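Long-range contacts in major capsid protein (Human herpesvirus 1, PDB 1NO7), which probably builds the icosahedral capsid shell of the virus, the chain here being the large protease-resistant upper domain of that shell protein: residues A[35-40]-A[66-71]; A[97-102]-A[121-126]; A[461-466]-A[475-480]. All blocks are in the same frame, centred on the assembly; numbering follows the deposited sequence.

Contact 1 (A[35-40]-A[66-71]); sequences NPYGAY and GRVRWV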
ATOM      1  N   ASN A  35      19.866 -14.262 -15.539  1.00 71.92           N
ATOM      2  CA  ASN A  35      19.596 -13.606 -14.260  1.00 71.92           C
ATOM      3  C   ASN A  35      18.180 -13.914 -13.779  1.00 71.92           C
ATOM      4  O   ASN A  35      17.208 -13.310 -14.241  1.00 71.92           O
ATOM      5  CB  ASN A  35      19.780 -12.100 -14.386  1.00 55.05           C
ATOM      6  CG  ASN A  35      19.742 -11.412 -13.051  1.00 55.05           C
ATOM      7  OD1 ASN A  35      20.013 -10.218 -12.951  1.00 55.05           O
ATOM      8  ND2 ASN A  35      19.403 -12.165 -12.007  1.00 55.05           N
ATOM      9  N   PRO A  36      18.059 -14.835 -12.809  1.00 51.74           N
ATOM     10  CA  PRO A  36      16.814 -15.312 -12.198  1.00 51.74           C
ATOM     11  C   PRO A  36      16.051 -14.352 -11.312  1.00 51.74           C
ATOM     12  O   PRO A  36      15.047 -14.752 -10.715  1.00 51.74           O
ATOM     13  CB  PRO A  36      17.271 -16.530 -11.404  1.00 48.85           C
ATOM     14  CG  PRO A  36      18.559 -16.048 -10.854  1.00 48.85           C
ATOM     15  CD  PRO A  36      19.219 -15.362 -12.062  1.00 48.85           C
ATOM     16  N   TYR A  37      16.497 -13.100 -11.227  1.00 56.73           N
ATOM     17  CA  TYR A  37      15.811 -12.160 -10.353  1.00 56.73           C
ATOM     18  C   TYR A  37      14.292 -12.247 -10.464  1.00 56.73           C
ATOM     19  O   TYR A  37      13.629 -12.753  -9.557  1.00 56.73           O
ATOM     20  CB  TYR A  37      16.264 -10.720 -10.599  1.00 51.55           C
ATOM     21  CG  TYR A  37      15.668  -9.722  -9.607  1.00 51.55           C
ATOM     22  CD1 TYR A  37      15.901  -8.345  -9.741  1.00 51.55           C
ATOM     23  CD2 TYR A  37      14.831 -10.148  -8.561  1.00 51.55           C
ATOM     24  CE1 TYR A  37      15.311  -7.420  -8.871  1.00 51.55           C
ATOM     25  CE2 TYR A  37      14.232  -9.234  -7.682  1.00 51.55           C
ATOM     26  CZ  TYR A  37      14.472  -7.872  -7.845  1.00 51.55           C
ATOM     27  OH  TYR A  37      13.840  -6.966  -7.011  1.00 51.55           O
ATOM     28  N   GLY A  38      13.726 -11.769 -11.559  1.00 40.37           N
ATOM     29  CA  GLY A  38      12.279 -11.827 -11.666  1.00 40.37           C
ATOM     30  C   GLY A  38      11.703 -13.237 -11.605  1.00 40.37           C
ATOM     31  O   GLY A  38      10.508 -13.417 -11.362  1.00 40.37           O
ATOM     32  N   ALA A  39      12.549 -14.243 -11.804  1.00 46.52           N
ATOM     33  CA  ALA A  39      12.092 -15.626 -11.825  1.00 46.52           C
ATOM     34  C   ALA A  39      11.919 -16.306 -10.480  1.00 46.52           C
ATOM     35  O   ALA A  39      10.974 -17.078 -10.301  1.00 46.52           O
ATOM     36  CB  ALA A  39      13.021 -16.459 -12.700  1.00153.87           C
ATOM     37  N   TYR A  40      12.822 -16.027  -9.539  1.00 37.51           N
ATOM     38  CA  TYR A  40      12.770 -16.652  -8.215  1.00 37.51           C
ATOM     39  C   TYR A  40      11.828 -16.015  -7.193  1.00 37.51           C
ATOM     40  O   TYR A  40      11.530 -14.823  -7.255  1.00 37.51           O
ATOM     41  CB  TYR A  40      14.167 -16.700  -7.615  1.00 83.19           C
ATOM     42  CG  TYR A  40      14.305 -17.705  -6.497  1.00 83.19           C
ATOM     43  CD1 TYR A  40      13.919 -19.032  -6.680  1.00 83.19           C
ATOM     44  CD2 TYR A  40      14.898 -17.355  -5.288  1.00 83.19           C
ATOM     45  CE1 TYR A  40      14.132 -19.991  -5.694  1.00 83.19           C
ATOM     46  CE2 TYR A  40      15.116 -18.309  -4.291  1.00 83.19           C
ATOM     47  CZ  TYR A  40      14.735 -19.627  -4.504  1.00 83.19           C
ATOM     48  OH  TYR A  40      14.993 -20.589  -3.550  1.00 83.19           O
ATOM     49  N   GLY A  66      24.452 -10.438 -14.223  1.00104.64           N
ATOM     50  CA  GLY A  66      23.550 -10.657 -15.339  1.00104.64           C
ATOM     51  C   GLY A  66      22.654  -9.464 -15.625  1.00104.64           C
ATOM     52  O   GLY A  66      22.682  -8.475 -14.896  1.00104.64           O
ATOM     53  N   ARG A  67      21.868  -9.544 -16.693  1.00 95.62           N
ATOM     54  CA  ARG A  67      20.958  -8.460 -17.032  1.00 95.62           C
ATOM     55  C   ARG A  67      19.518  -8.908 -16.816  1.00 95.62           C
ATOM     56  O   ARG A  67      19.225 -10.105 -16.850  1.00 95.62           O
ATOM     57  CB  ARG A  67      21.148  -8.019 -18.482  1.00101.27           C
ATOM     58  CG  ARG A  67      20.263  -6.849 -18.842  1.00101.27           C
ATOM     59  CD  ARG A  67      20.372  -5.805 -17.752  1.00101.27           C
ATOM     60  NE  ARG A  67      19.358  -4.765 -17.845  1.00101.27           N
ATOM     61  CZ  ARG A  67      19.178  -3.828 -16.920  1.00101.27           C
ATOM     62  NH1 ARG A  67      19.944  -3.810 -15.834  1.00101.27           N
ATOM     63  NH2 ARG A  67      18.239  -2.907 -17.080  1.00101.27           N
ATOM     64  N   VAL A  68      18.619  -7.954 -16.581  1.00 54.87           N
ATOM     65  CA  VAL A  68      17.213  -8.287 -16.361  1.00 54.87           C
ATOM     66  C   VAL A  68      16.371  -7.998 -17.591  1.00 54.87           C
ATOM     67  O   VAL A  68      16.459  -6.921 -18.189  1.00 54.87           O
ATOM     68  CB  VAL A  68      16.622  -7.525 -15.153  1.00 54.58           C
ATOM     69  CG1 VAL A  68      17.228  -8.054 -13.868  1.00 54.58           C
ATOM     70  CG2 VAL A  68      16.887  -6.033 -15.292  1.00 54.58           C
ATOM     71  N   ARG A  69      15.543  -8.973 -17.945  1.00 56.11           N
ATOM     72  CA  ARG A  69      14.683  -8.888 -19.116  1.00 56.11           C
ATOM     73  C   ARG A  69      13.456  -7.992 -18.914  1.00 56.11           C
ATOM     74  O   ARG A  69      13.378  -6.897 -19.496  1.00 56.11           O
ATOM     75  CB  ARG A  69      14.227 -10.300 -19.511  1.00182.24           C
ATOM     76  CG  ARG A  69      13.905 -10.507 -20.987  1.00182.24           C
ATOM     77  CD  ARG A  69      13.177 -11.831 -21.180  1.00182.24           C
ATOM     78  NE  ARG A  69      13.774 -12.897 -20.376  1.00182.24           N
ATOM     79  CZ  ARG A  69      13.203 -14.075 -20.139  1.00182.24           C
ATOM     80  NH1 ARG A  69      12.009 -14.353 -20.647  1.00182.24           N
ATOM     81  NH2 ARG A  69      13.821 -14.975 -19.383  1.00182.24           N
ATOM     82  N   TRP A  70      12.512  -8.452 -18.081  1.00 45.67           N
ATOM     83  CA  TRP A  70      11.256  -7.722 -17.833  1.00 45.67           C
ATOM     84  C   TRP A  70      11.435  -6.218 -17.636  1.00 45.67           C
ATOM     85  O   TRP A  70      10.612  -5.420 -18.091  1.00 45.67           O
ATOM     86  CB  TRP A  70      10.477  -8.339 -16.657  1.00 80.63           C
ATOM     87  CG  TRP A  70      11.072  -8.120 -15.296  1.00 80.63           C
ATOM     88  CD1 TRP A  70      10.620  -7.266 -14.314  1.00 80.63           C
ATOM     89  CD2 TRP A  70      12.224  -8.768 -14.761  1.00 80.63           C
ATOM     90  NE1 TRP A  70      11.425  -7.351 -13.203  1.00 80.63           N
ATOM     91  CE2 TRP A  70      12.418  -8.264 -13.451  1.00 80.63           C
ATOM     92  CE3 TRP A  70      13.116  -9.726 -15.260  1.00 80.63           C
ATOM     93  CZ2 TRP A  70      13.468  -8.691 -12.638  1.00 80.63           C
ATOM     94  CZ3 TRP A  70      14.164 -10.150 -14.448  1.00 80.63           C
ATOM     95  CH2 TRP A  70      14.329  -9.631 -13.153  1.00 80.63           C
ATOM     96  N   VAL A  71      12.515  -5.833 -16.975  1.00 73.33           N
ATOM     97  CA  VAL A  71      12.771  -4.424 -16.753  1.00 73.33           C
ATOM     98  C   VAL A  71      13.260  -3.821 -18.069  1.00 73.33           C
ATOM     99  O   VAL A  71      14.465  -3.714 -18.289  1.00 73.33           O
ATOM    100  CB  VAL A  71      13.848  -4.229 -15.670  1.00120.49           C
ATOM    101  CG1 VAL A  71      14.031  -2.753 -15.378  1.00120.49           C
ATOM    102  CG2 VAL A  71      13.454  -4.986 -14.408  1.00120.49           C
TER
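The indole of W70 is packed on both faces and along its rim. G38 CA lies over one face, 3.6 Å from the centroid of the six-membered ring and 23° off its normal, a CH-pi contact. Over the opposite face, towards the rim, sit V68 CB and V71 CG2 of its own segment. At the indole edge Y37 CB approaches in the ring plane, 3.4 Å from W70 CH2. The two rings form an offset edge-to-face pair, the edge of W70 turned to the face of Y37, with centroids 5.5 Å apart and planes at 79°. In R67 the guanidinium is covered on one face by V68 CG2, centred over the group. The two segments bracket helices 48-56 and 60-64, so the contact closes a loop that holds these two short helices near the modelled N terminus. Glycine suits position 38 because the ring can lie directly on bare backbone, at a compact turn where Y40 N is hydrogen-bonded to P36 O. Tyrosine suits 37: its ring packs on W70, its side chain also touches L63, and its hydroxyl hydrogen-bonds to the carbonyl oxygens of P538 and V540. W70 CG stands between its own N and carbonyl carbon, chi1 71°, which swings the indole towards the turn. At the other end N35 CB rests 3.2 Å from R67 O, beside G66, which has no side chain in the way.

Contact 2 (A[97-102]-A[121-126]); sequences FDFFVG and IQATWR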
ATOM      1  N   PHE A  97       0.260 -15.827 -21.910  1.00 35.15           N
ATOM      2  CA  PHE A  97       1.293 -16.328 -21.008  1.00 35.15           C
ATOM      3  C   PHE A  97       2.593 -15.563 -21.021  1.00 35.15           C
ATOM      4  O   PHE A  97       2.817 -14.700 -21.865  1.00 35.15           O
ATOM      5  CB  PHE A  97       1.604 -17.791 -21.308  1.00 30.45           C
ATOM      6  CG  PHE A  97       0.477 -18.722 -20.995  1.00 30.45           C
ATOM      7  CD1 PHE A  97      -0.695 -18.694 -21.745  1.00 30.45           C
ATOM      8  CD2 PHE A  97       0.570 -19.600 -19.925  1.00 30.45           C
ATOM      9  CE1 PHE A  97      -1.777 -19.529 -21.428  1.00 30.45           C
ATOM     10  CE2 PHE A  97      -0.512 -20.454 -19.588  1.00 30.45           C
ATOM     11  CZ  PHE A  97      -1.687 -20.415 -20.342  1.00 30.45           C
ATOM     12  N   ASP A  98       3.450 -15.893 -20.061  1.00 25.44           N
ATOM     13  CA  ASP A  98       4.768 -15.284 -19.954  1.00 25.44           C
ATOM     14  C   ASP A  98       5.757 -16.448 -19.892  1.00 25.44           C
ATOM     15  O   ASP A  98       5.663 -17.316 -19.010  1.00 25.44           O
ATOM     16  CB  ASP A  98       4.879 -14.425 -18.688  1.00 77.05           C
ATOM     17  CG  ASP A  98       4.804 -12.929 -18.983  1.00 77.05           C
ATOM     18  OD1 ASP A  98       5.515 -12.469 -19.904  1.00 77.05           O
ATOM     19  OD2 ASP A  98       4.050 -12.210 -18.284  1.00 77.05           O
ATOM     20  N   PHE A  99       6.683 -16.484 -20.848  1.00 36.23           N
ATOM     21  CA  PHE A  99       7.682 -17.553 -20.904  1.00 36.23           C
ATOM     22  C   PHE A  99       9.020 -16.968 -20.525  1.00 36.23           C
ATOM     23  O   PHE A  99       9.471 -15.991 -21.131  1.00 36.23           O
ATOM     24  CB  PHE A  99       7.752 -18.149 -22.317  1.00 22.66           C
ATOM     25  CG  PHE A  99       6.421 -18.636 -22.821  1.00 22.66           C
ATOM     26  CD1 PHE A  99       5.468 -17.725 -23.302  1.00 22.66           C
ATOM     27  CD2 PHE A  99       6.076 -19.985 -22.707  1.00 22.66           C
ATOM     28  CE1 PHE A  99       4.184 -18.156 -23.650  1.00 22.66           C
ATOM     29  CE2 PHE A  99       4.803 -20.429 -23.049  1.00 22.66           C
ATOM     30  CZ  PHE A  99       3.849 -19.518 -23.521  1.00 22.66           C
ATOM     31  N   PHE A 100       9.662 -17.566 -19.529  1.00 37.37           N
ATOM     32  CA  PHE A 100      10.941 -17.055 -19.067  1.00 37.37           C
ATOM     33  C   PHE A 100      11.869 -18.179 -18.643  1.00 37.37           C
ATOM     34  O   PHE A 100      11.439 -19.323 -18.430  1.00 37.37           O
ATOM     35  CB  PHE A 100      10.705 -16.116 -17.885  1.00 35.07           C
ATOM     36  CG  PHE A 100       9.905 -16.746 -16.772  1.00 35.07           C
ATOM     37  CD1 PHE A 100      10.504 -17.639 -15.882  1.00 35.07           C
ATOM     38  CD2 PHE A 100       8.530 -16.516 -16.666  1.00 35.07           C
ATOM     39  CE1 PHE A 100       9.740 -18.301 -14.906  1.00 35.07           C
ATOM     40  CE2 PHE A 100       7.753 -17.174 -15.694  1.00 35.07           C
ATOM     41  CZ  PHE A 100       8.356 -18.065 -14.817  1.00 35.07           C
ATOM     42  N   VAL A 101      13.146 -17.831 -18.516  1.00 50.61           N
ATOM     43  CA  VAL A 101      14.177 -18.775 -18.108  1.00 50.61           C
ATOM     44  C   VAL A 101      13.932 -19.170 -16.654  1.00 50.61           C
ATOM     45  O   VAL A 101      14.408 -18.503 -15.725  1.00 50.61           O
ATOM     46  CB  VAL A 101      15.582 -18.140 -18.213  1.00 60.10           C
ATOM     47  CG1 VAL A 101      16.649 -19.219 -18.102  1.00 60.10           C
ATOM     48  CG2 VAL A 101      15.714 -17.363 -19.512  1.00 60.10           C
ATOM     49  N   GLY A 102      13.181 -20.250 -16.464  1.00 70.84           N
ATOM     50  CA  GLY A 102      12.879 -20.709 -15.122  1.00 70.84           C
ATOM     51  C   GLY A 102      14.108 -21.019 -14.287  1.00 70.84           C
ATOM     52  O   GLY A 102      15.204 -20.515 -14.544  1.00 70.84           O
ATOM     53  N   ILE A 121      13.117 -23.703 -18.562  1.00 43.96           N
ATOM     54  CA  ILE A 121      12.282 -22.628 -19.074  1.00 43.96           C
ATOM     55  C   ILE A 121      10.821 -22.837 -18.700  1.00 43.96           C
ATOM     56  O   ILE A 121      10.172 -23.783 -19.147  1.00 43.96           O
ATOM     57  CB  ILE A 121      12.444 -22.524 -20.604  1.00 37.68           C
ATOM     58  CG1 ILE A 121      11.382 -21.595 -21.181  1.00 37.68           C
ATOM     59  CG2 ILE A 121      12.407 -23.930 -21.225  1.00 37.68           C
ATOM     60  CD1 ILE A 121      11.554 -21.378 -22.656  1.00 37.68           C
ATOM     61  N   GLN A 122      10.311 -21.941 -17.862  1.00 35.19           N
ATOM     62  CA  GLN A 122       8.938 -22.039 -17.399  1.00 35.19           C
ATOM     63  C   GLN A 122       8.072 -20.964 -18.026  1.00 35.19           C
ATOM     64  O   GLN A 122       8.558 -20.036 -18.688  1.00 35.19           O
ATOM     65  CB  GLN A 122       8.885 -21.899 -15.877  1.00 74.50           C
ATOM     66  CG  GLN A 122      10.063 -22.503 -15.155  1.00 74.50           C
ATOM     67  CD  GLN A 122       9.984 -22.282 -13.662  1.00 74.50           C
ATOM     68  OE1 GLN A 122      10.923 -22.574 -12.919  1.00 74.50           O
ATOM     69  NE2 GLN A 122       8.846 -21.769 -13.205  1.00 74.50           N
ATOM     70  N   ALA A 123       6.776 -21.098 -17.800  1.00 42.68           N
ATOM     71  CA  ALA A 123       5.824 -20.141 -18.317  1.00 42.68           C
ATOM     72  C   ALA A 123       4.739 -19.917 -17.276  1.00 42.68           C
ATOM     73  O   ALA A 123       4.252 -20.870 -16.633  1.00 42.68           O
ATOM     74  CB  ALA A 123       5.221 -20.651 -19.596  1.00134.18           C
ATOM     75  N   THR A 124       4.369 -18.650 -17.116  1.00 54.27           N
ATOM     76  CA  THR A 124       3.357 -18.251 -16.153  1.00 54.27           C
ATOM     77  C   THR A 124       2.189 -17.596 -16.884  1.00 54.27           C
ATOM     78  O   THR A 124       2.370 -16.975 -17.933  1.00 54.27           O
ATOM     79  CB  THR A 124       3.945 -17.261 -15.144  1.00 62.02           C
ATOM     80  OG1 THR A 124       2.928 -16.844 -14.237  1.00 62.02           O
ATOM     81  CG2 THR A 124       4.471 -16.033 -15.858  1.00 62.02           C
ATOM     82  N   TRP A 125       0.995 -17.731 -16.315  1.00 25.96           N
ATOM     83  CA  TRP A 125      -0.211 -17.183 -16.924  1.00 25.96           C
ATOM     84  C   TRP A 125      -0.498 -15.697 -16.689  1.00 25.96           C
ATOM     85  O   TRP A 125      -1.089 -15.356 -15.664  1.00 25.96           O
ATOM     86  CB  TRP A 125      -1.434 -17.985 -16.452  1.00 35.90           C
ATOM     87  CG  TRP A 125      -2.692 -17.425 -17.003  1.00 35.90           C
ATOM     88  CD1 TRP A 125      -2.930 -17.132 -18.307  1.00 35.90           C
ATOM     89  CD2 TRP A 125      -3.873 -17.044 -16.284  1.00 35.90           C
ATOM     90  NE1 TRP A 125      -4.183 -16.586 -18.458  1.00 35.90           N
ATOM     91  CE2 TRP A 125      -4.788 -16.520 -17.231  1.00 35.90           C
ATOM     92  CE3 TRP A 125      -4.250 -17.090 -14.939  1.00 35.90           C
ATOM     93  CZ2 TRP A 125      -6.061 -16.040 -16.874  1.00 35.90           C
ATOM     94  CZ3 TRP A 125      -5.524 -16.612 -14.580  1.00 35.90           C
ATOM     95  CH2 TRP A 125      -6.409 -16.093 -15.552  1.00 35.90           C
ATOM     96  N   ARG A 126      -0.107 -14.811 -17.606  1.00 70.71           N
ATOM     97  CA  ARG A 126      -0.418 -13.378 -17.436  1.00 70.71           C
ATOM     98  C   ARG A 126      -1.875 -13.374 -17.027  1.00 70.71           C
ATOM     99  O   ARG A 126      -2.716 -13.926 -17.737  1.00 70.71           O
ATOM    100  CB  ARG A 126      -0.277 -12.638 -18.752  1.00 54.91           C
ATOM    101  CG  ARG A 126       1.141 -12.509 -19.215  1.00 54.91           C
ATOM    102  CD  ARG A 126       1.209 -12.148 -20.674  1.00 54.91           C
ATOM    103  NE  ARG A 126       2.590 -11.949 -21.094  1.00 54.91           N
ATOM    104  CZ  ARG A 126       2.988 -11.907 -22.360  1.00 54.91           C
ATOM    105  NH1 ARG A 126       2.104 -12.056 -23.340  1.00 54.91           N
ATOM    106  NH2 ARG A 126       4.270 -11.712 -22.647  1.00 54.91           N
TER
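R126 reaches back across the end of a two-stranded antiparallel ribbon to hold D98. From CB, chi1 of -70° sets CG anti to the carbonyl carbon, beside D98 OD2. The chain then runs extended, with CD passing F97 O. NE donates to D98 OD2 at 3.2 Å, and NH2 to D98 OD1 at 3.1 Å, a side-on grip with one nitrogen to each oxygen. NH2 also pairs with E92, and NH1 bonds to the carbonyl of P95. F97 C lies over one guanidinium face, toward its rim. Strands 98-100 and 122-124 are joined by paired backbone bonds at D98-T124 and F100-Q122, F99-A123 being the non-hydrogen-bonded pair between them. On the face carrying D98, F100, Q122 and T124, the methyl T124 CG2 meets the edge of the F100 ring, 3.5 Å from CE2; F100 also stacks on Y548. Threonine serves both needs, as its OG1 bonds to R553. On the other face small A123 lets F99 lie close, and past the strands the edge of W125 turns towards the face of F97. The carboxylate and guanidinium planes stand 88° apart, and both oxygens are met from above the carboxylate plane, so this bridge probably relies more on charge than on directed bonding; the cation is balanced by two carboxylates, D98 and E92, which probably lowers the cost of its burial.

Contact 3 (A[461-466]-A[475-480]); sequences SAAPDA and NMRIFD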
ATOM      1  N   SER A 461      -0.381 -16.775  -1.849  1.00 46.53           N
ATOM      2  CA  SER A 461      -0.369 -17.379  -3.184  1.00 46.53           C
ATOM      3  C   SER A 461      -1.491 -18.364  -3.474  1.00 46.53           C
ATOM      4  O   SER A 461      -2.251 -18.738  -2.585  1.00 46.53           O
ATOM      5  CB  SER A 461       0.947 -18.105  -3.407  1.00 41.23           C
ATOM      6  OG  SER A 461       1.066 -19.210  -2.526  1.00 41.23           O
ATOM      7  N   ALA A 462      -1.544 -18.816  -4.726  1.00 53.68           N
ATOM      8  CA  ALA A 462      -2.552 -19.775  -5.177  1.00 53.68           C
ATOM      9  C   ALA A 462      -2.493 -20.049  -6.687  1.00 53.68           C
ATOM     10  O   ALA A 462      -1.843 -19.319  -7.456  1.00 53.68           O
ATOM     11  CB  ALA A 462      -3.953 -19.281  -4.802  1.00 74.11           C
ATOM     12  N   ALA A 463      -3.170 -21.120  -7.096  1.00 61.62           N
ATOM     13  CA  ALA A 463      -3.252 -21.490  -8.497  1.00 61.62           C
ATOM     14  C   ALA A 463      -4.424 -20.679  -9.037  1.00 61.62           C
ATOM     15  O   ALA A 463      -5.324 -20.295  -8.288  1.00 61.62           O
ATOM     16  CB  ALA A 463      -3.521 -22.975  -8.638  1.00128.61           C
ATOM     17  N   PRO A 464      -4.422 -20.402 -10.344  1.00 82.35           N
ATOM     18  CA  PRO A 464      -5.450 -19.632 -11.064  1.00 82.35           C
ATOM     19  C   PRO A 464      -6.916 -20.066 -10.856  1.00 82.35           C
ATOM     20  O   PRO A 464      -7.186 -21.202 -10.467  1.00 82.35           O
ATOM     21  CB  PRO A 464      -5.004 -19.769 -12.514  1.00 39.95           C
ATOM     22  CG  PRO A 464      -3.489 -19.840 -12.379  1.00 39.95           C
ATOM     23  CD  PRO A 464      -3.330 -20.807 -11.247  1.00 39.95           C
ATOM     24  N   ASP A 465      -7.855 -19.154 -11.123  1.00118.15           N
ATOM     25  CA  ASP A 465      -9.291 -19.432 -10.970  1.00118.15           C
ATOM     26  C   ASP A 465      -9.903 -20.246 -12.123  1.00118.15           C
ATOM     27  O   ASP A 465      -9.857 -21.479 -12.103  1.00118.15           O
ATOM     28  CB  ASP A 465     -10.079 -18.121 -10.796  1.00103.04           C
ATOM     29  CG  ASP A 465      -9.770 -17.085 -11.880  1.00103.04           C
ATOM     30  OD1 ASP A 465     -10.723 -16.467 -12.412  1.00103.04           O
ATOM     31  OD2 ASP A 465      -8.576 -16.877 -12.187  1.00103.04           O
ATOM     32  N   ALA A 466     -10.483 -19.559 -13.113  1.00129.22           N
ATOM     33  CA  ALA A 466     -11.099 -20.210 -14.280  1.00129.22           C
ATOM     34  C   ALA A 466     -10.028 -20.790 -15.209  1.00129.22           C
ATOM     35  O   ALA A 466     -10.126 -20.715 -16.438  1.00129.22           O
ATOM     36  CB  ALA A 466     -11.972 -19.212 -15.039  1.00 43.49           C
ATOM     37  N   ASN A 475       0.509 -26.597 -12.347  1.00176.56           N
ATOM     38  CA  ASN A 475       1.659 -26.008 -11.661  1.00176.56           C
ATOM     39  C   ASN A 475       2.051 -24.642 -11.312  1.00176.56           C
ATOM     40  O   ASN A 475       1.824 -24.202 -10.189  1.00176.56           O
ATOM     41  CB  ASN A 475       2.805 -26.667 -12.271  1.00157.56           C
ATOM     42  CG  ASN A 475       2.387 -28.088 -12.452  1.00157.56           C
ATOM     43  OD1 ASN A 475       1.215 -28.410 -12.647  1.00157.56           O
ATOM     44  ND2 ASN A 475       3.351 -28.995 -12.375  1.00157.56           N
ATOM     45  N   MET A 476       2.684 -23.903 -12.166  1.00107.18           N
ATOM     46  CA  MET A 476       3.172 -22.593 -11.643  1.00107.18           C
ATOM     47  C   MET A 476       2.123 -21.733 -10.912  1.00107.18           C
ATOM     48  O   MET A 476       1.145 -21.363 -11.556  1.00107.18           O
ATOM     49  CB  MET A 476       3.679 -21.787 -12.818  1.00 93.86           C
ATOM     50  CG  MET A 476       5.164 -21.477 -12.783  1.00 93.86           C
ATOM     51  SD  MET A 476       6.151 -22.966 -12.500  1.00 93.86           S
ATOM     52  CE  MET A 476       6.518 -22.771 -10.751  1.00 93.86           C
ATOM     53  N   ARG A 477       2.283 -21.368  -9.572  1.00 68.77           N
ATOM     54  CA  ARG A 477       1.243 -20.643  -8.859  1.00 68.77           C
ATOM     55  C   ARG A 477       1.577 -19.167  -8.792  1.00 68.77           C
ATOM     56  O   ARG A 477       2.738 -18.769  -8.905  1.00 68.77           O
ATOM     57  CB  ARG A 477       1.059 -21.227  -7.450  1.00 81.20           C
ATOM     58  CG  ARG A 477       0.379 -22.593  -7.469  1.00 81.20           C
ATOM     59  CD  ARG A 477       0.709 -23.475  -6.261  1.00 81.20           C
ATOM     60  NE  ARG A 477      -0.076 -23.161  -5.070  1.00 81.20           N
ATOM     61  CZ  ARG A 477       0.149 -22.123  -4.271  1.00 81.20           C
ATOM     62  NH1 ARG A 477       1.141 -21.281  -4.527  1.00 81.20           N
ATOM     63  NH2 ARG A 477      -0.617 -21.927  -3.209  1.00 81.20           N
ATOM     64  N   ILE A 478       0.537 -18.361  -8.619  1.00 42.36           N
ATOM     65  CA  ILE A 478       0.682 -16.917  -8.550  1.00 42.36           C
ATOM     66  C   ILE A 478       1.149 -16.448  -7.177  1.00 42.36           C
ATOM     67  O   ILE A 478       0.628 -16.892  -6.153  1.00 42.36           O
ATOM     68  CB  ILE A 478      -0.649 -16.247  -8.853  1.00 40.56           C
ATOM     69  CG1 ILE A 478      -1.164 -16.745 -10.202  1.00 40.56           C
ATOM     70  CG2 ILE A 478      -0.479 -14.739  -8.858  1.00 40.56           C
ATOM     71  CD1 ILE A 478      -2.591 -16.330 -10.503  1.00 40.56           C
ATOM     72  N   PHE A 479       2.137 -15.562  -7.154  1.00 55.28           N
ATOM     73  CA  PHE A 479       2.633 -15.041  -5.888  1.00 55.28           C
ATOM     74  C   PHE A 479       2.418 -13.553  -5.751  1.00 55.28           C
ATOM     75  O   PHE A 479       2.629 -12.785  -6.698  1.00 55.28           O
ATOM     76  CB  PHE A 479       4.117 -15.331  -5.708  1.00 55.00           C
ATOM     77  CG  PHE A 479       4.417 -16.766  -5.481  1.00 55.00           C
ATOM     78  CD1 PHE A 479       3.538 -17.555  -4.761  1.00 55.00           C
ATOM     79  CD2 PHE A 479       5.586 -17.327  -5.965  1.00 55.00           C
ATOM     80  CE1 PHE A 479       3.812 -18.892  -4.518  1.00 55.00           C
ATOM     81  CE2 PHE A 479       5.882 -18.668  -5.731  1.00 55.00           C
ATOM     82  CZ  PHE A 479       4.988 -19.457  -5.002  1.00 55.00           C
ATOM     83  N   ASP A 480       2.020 -13.153  -4.550  1.00 82.46           N
ATOM     84  CA  ASP A 480       1.763 -11.756  -4.251  1.00 82.46           C
ATOM     85  C   ASP A 480       2.215 -11.400  -2.834  1.00 82.46           C
ATOM     86  O   ASP A 480       1.999 -12.160  -1.883  1.00 82.46           O
ATOM     87  CB  ASP A 480       0.270 -11.465  -4.425  1.00115.58           C
ATOM     88  CG  ASP A 480      -0.228 -11.786  -5.826  1.00115.58           C
ATOM     89  OD1 ASP A 480       0.233 -11.131  -6.792  1.00115.58           O
ATOM     90  OD2 ASP A 480      -1.077 -12.697  -5.956  1.00115.58           O
TER
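Both terminal nitrogens of R477 converge on a single acceptor, S461 OG. NH1 makes the shorter, straighter bond, 2.9 Å at 161°, and NH2 the longer one, 3.3 Å at 137°; the hydroxyl oxygen lies essentially in the guanidinium plane. The arginine chain bends at chi3, 81°, which turns its head back along the neighbouring strand and brings one guanidinium face over A462 CA and A463 N, while the A462 methyl points to the sheet face of I478. The backbone is that of two antiparallel strands, 457-462 and 478-483, joined by a partly unmodelled connection; A462 and I478 are the hydrogen-bonded pair, A462 N to I478 O at 3.2 Å and I478 N to A462 O at 2.8 Å. S461 faces F479 in the adjoining non-hydrogen-bonded pair, on the sheet face opposite to A462 and I478. Strand 457-462 lies in the middle of a three-stranded sheet, with 307-308 on its other flank. Where the ribbon ends, P464 turns its ring carbon CG to I478 CD1, 4.1 Å away, two apolar groups packing as the chain leaves the sheet. R477 NH2 also forms a salt bridge to D303, and S461 OG has a weak bond to R305 O. The serine hydroxyl can therefore accept from the arginine while giving its own proton to a carbonyl, and the cationic head is shared between a neutral acceptor and a carboxylate.

From the N terminus the three contacts close in series, none enclosing or crossing another. Contact 1 closes a loop that contains helices 48-56 and 60-64. Contact 2 follows after a stretch that is partly not modelled, and closes an 18-residue loop without helix or strand. Contact 3 comes far later in the chain, joining two sheet strands around a short connection of which 472-474 is not modelled. In space contact 2 is the middle member: R69 of contact 1 packs on V101 and makes a weak hydrogen bond to F99 O, while W125 meets P464 and Q122 meets M476 of contact 3. Contacts 1 and 3 do not touch, their nearest atoms being about 6 Å apart.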